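Local coordinates for monomethylamine corrinoid protein 1 (Methanosarcina barkeri, PDB 3EZX) that carries methyl groups on a bound corrinoid cofactor between MtmB and MtbA during methanogenesis from methylamine, at residues E27-G32 / M75-P80. Numbering follows the deposited sequence.
Sequences EALAAG and MEVLTP
L29, in the last turn of helix 20-30, meets both V77 and L78 of helix 61-82 and is the one residue of 27-32 to touch 75-80. A28, just before it, packs on I5 of helix 3-14 and on I38 of helix 35-55; I38 also meets L78, which makes helix 35-55 a shared neighbour of the two segments within the N-terminal helical bundle. At L29, CG stands anti to the backbone N (chi1 -155°), and its two methyls divide the work: CD1 lies 4.1 Å from CD2 of L78, whereas CD2 approaches CG1 of V77 at 4.4 Å. The two leucine side chains run past one another in opposite directions. L78 also packs on C25 and I39. Beyond L29 the helix ends in a Schellman motif with G32 as its C-prime residue (phi 71°): G32 N bonds to L29 O at 3.0 Å, and the N-H of the residue after G32 bonds to A28 O. Within helix 61-82, M75 O accepts T79 N at 2.7 Å and T79 OG1 at 2.8 Å, from opposite faces of the carbonyl plane, just before the kink at P80, which has no N-H to bond to the preceding turn. With 90 Å² buried and methyls alone meeting, this is a small, wholly apolar contact, at most partly shielded from water, without directional bonds to fix its geometry.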
ATOM      1  N   GLU A  27      -8.487  11.066 -18.515  1.00 46.74           N
ATOM      2  CA  GLU A  27      -9.458  10.709 -19.545  1.00 43.04           C
ATOM      3  C   GLU A  27     -10.519   9.782 -18.983  1.00 39.66           C
ATOM      4  O   GLU A  27     -11.715   9.998 -19.171  1.00 47.37           O
ATOM      5  CB  GLU A  27      -8.774  10.011 -20.724  1.00 48.29           C
ATOM      6  CG  GLU A  27      -9.738   9.598 -21.834  1.00 50.92           C
ATOM      7  CD  GLU A  27      -9.074   8.776 -22.923  1.00 58.85           C
ATOM      8  OE1 GLU A  27      -8.014   9.194 -23.433  1.00 62.33           O
ATOM      9  OE2 GLU A  27      -9.619   7.710 -23.274  1.00 65.19           O
ATOM     10  N   ALA A  28     -10.068   8.742 -18.296  1.00 30.13           N
ATOM     11  CA  ALA A  28     -10.974   7.772 -17.714  1.00 30.79           C
ATOM     12  C   ALA A  28     -11.779   8.438 -16.617  1.00 40.66           C
ATOM     13  O   ALA A  28     -12.996   8.258 -16.523  1.00 39.38           O
ATOM     14  CB  ALA A  28     -10.185   6.604 -17.146  1.00 41.12           C
ATOM     15  N   LEU A  29     -11.084   9.212 -15.791  1.00 41.67           N
ATOM     16  CA  LEU A  29     -11.701   9.919 -14.675  1.00 40.80           C
ATOM     17  C   LEU A  29     -12.825  10.828 -15.178  1.00 45.52           C
ATOM     18  O   LEU A  29     -13.945  10.802 -14.662  1.00 54.20           O
ATOM     19  CB  LEU A  29     -10.635  10.743 -13.959  1.00 34.13           C
ATOM     20  CG  LEU A  29     -10.798  11.120 -12.489  1.00 37.49           C
ATOM     21  CD1 LEU A  29     -10.824   9.872 -11.611  1.00 27.79           C
ATOM     22  CD2 LEU A  29      -9.631  12.016 -12.098  1.00 44.63           C
ATOM     23  N   ALA A  30     -12.523  11.618 -16.202  1.00 50.99           N
ATOM     24  CA  ALA A  30     -13.497  12.534 -16.789  1.00 53.47           C
ATOM     25  C   ALA A  30     -14.643  11.770 -17.450  1.00 57.17           C
ATOM     26  O   ALA A  30     -15.682  12.349 -17.759  1.00 60.83           O
ATOM     27  CB  ALA A  30     -12.814  13.431 -17.811  1.00 49.89           C
ATOM     28  N   ALA A  31     -14.446  10.473 -17.671  1.00 52.64           N
ATOM     29  CA  ALA A  31     -15.468   9.637 -18.291  1.00 46.22           C
ATOM     30  C   ALA A  31     -16.350   9.025 -17.212  1.00 44.22           C
ATOM     31  O   ALA A  31     -17.021   8.021 -17.434  1.00 41.97           O
ATOM     32  CB  ALA A  31     -14.816   8.540 -19.121  1.00 54.45           C
ATOM     33  N   GLY A  32     -16.324   9.633 -16.032  1.00 44.80           N
ATOM     34  CA  GLY A  32     -17.132   9.148 -14.933  1.00 42.37           C
ATOM     35  C   GLY A  32     -16.659   7.838 -14.334  1.00 45.29           C
ATOM     36  O   GLY A  32     -17.400   7.194 -13.589  1.00 46.51           O
ATOM     37  N   MET A  75      -0.835   7.999  -9.646  1.00 40.13           N
ATOM     38  CA  MET A  75      -1.332   8.156  -8.286  1.00 39.26           C
ATOM     39  C   MET A  75      -1.469   9.613  -7.867  1.00 38.50           C
ATOM     40  O   MET A  75      -2.315   9.947  -7.039  1.00 34.16           O
ATOM     41  CB  MET A  75      -0.421   7.402  -7.321  1.00 37.43           C
ATOM     42  CG  MET A  75      -0.531   5.892  -7.447  1.00 46.01           C
ATOM     43  SD  MET A  75      -2.074   5.264  -6.757  1.00 54.21           S
ATOM     44  CE  MET A  75      -3.192   5.615  -8.064  1.00 35.80           C
ATOM     45  N   GLU A  76      -0.646  10.480  -8.446  1.00 30.46           N
ATOM     46  CA  GLU A  76      -0.712  11.897  -8.127  1.00 40.58           C
ATOM     47  C   GLU A  76      -2.034  12.468  -8.638  1.00 42.36           C
ATOM     48  O   GLU A  76      -2.557  13.442  -8.097  1.00 45.21           O
ATOM     49  CB  GLU A  76       0.462  12.645  -8.763  1.00 40.03           C
ATOM     50  CG  GLU A  76       1.821  12.146  -8.319  1.00 45.31           C
ATOM     51  CD  GLU A  76       2.944  13.041  -8.796  1.00 65.88           C
ATOM     52  OE1 GLU A  76       2.933  13.427  -9.986  1.00 70.74           O
ATOM     53  OE2 GLU A  76       3.841  13.355  -7.985  1.00 74.71           O
ATOM     54  N   VAL A  77      -2.581  11.850  -9.680  1.00 36.74           N
ATOM     55  CA  VAL A  77      -3.842  12.309 -10.236  1.00 35.24           C
ATOM     56  C   VAL A  77      -5.043  11.663  -9.550  1.00 37.21           C
ATOM     57  O   VAL A  77      -6.092  12.285  -9.427  1.00 46.39           O
ATOM     58  CB  VAL A  77      -3.927  12.024 -11.748  1.00 38.02           C
ATOM     59  CG1 VAL A  77      -5.255  12.511 -12.293  1.00 20.68           C
ATOM     60  CG2 VAL A  77      -2.782  12.713 -12.476  1.00 24.26           C
ATOM     61  N   LEU A  78      -4.886  10.423  -9.095  1.00 35.75           N
ATOM     62  CA  LEU A  78      -5.981   9.708  -8.442  1.00 35.70           C
ATOM     63  C   LEU A  78      -6.069   9.896  -6.922  1.00 41.11           C
ATOM     64  O   LEU A  78      -7.167   9.892  -6.364  1.00 36.24           O
ATOM     65  CB  LEU A  78      -5.896   8.208  -8.761  1.00 32.09           C
ATOM     66  CG  LEU A  78      -5.820   7.797 -10.237  1.00 28.22           C
ATOM     67  CD1 LEU A  78      -5.670   6.297 -10.324  1.00 29.86           C
ATOM     68  CD2 LEU A  78      -7.059   8.247 -10.988  1.00 29.87           C
ATOM     69  N   THR A  79      -4.928  10.051  -6.251  1.00 37.52           N
ATOM     70  CA  THR A  79      -4.923  10.225  -4.795  1.00 37.64           C
ATOM     71  C   THR A  79      -5.921  11.289  -4.346  1.00 40.48           C
ATOM     72  O   THR A  79      -6.771  11.031  -3.493  1.00 32.20           O
ATOM     73  CB  THR A  79      -3.520  10.603  -4.266  1.00 35.15           C
ATOM     74  OG1 THR A  79      -2.660   9.459  -4.327  1.00 39.16           O
ATOM     75  CG2 THR A  79      -3.602  11.091  -2.830  1.00 28.48           C
ATOM     76  N   PRO A  80      -5.824  12.502  -4.906  1.00 33.47           N
ATOM     77  CA  PRO A  80      -6.773  13.536  -4.497  1.00 42.31           C
ATOM     78  C   PRO A  80      -8.214  13.099  -4.758  1.00 43.93           C
ATOM     79  O   PRO A  80      -9.118  13.399  -3.980  1.00 54.82           O
ATOM     80  CB  PRO A  80      -6.351  14.744  -5.336  1.00 36.51           C
ATOM     81  CG  PRO A  80      -5.697  14.131  -6.532  1.00 41.83           C
ATOM     82  CD  PRO A  80      -4.895  13.020  -5.922  1.00 40.97           C
TER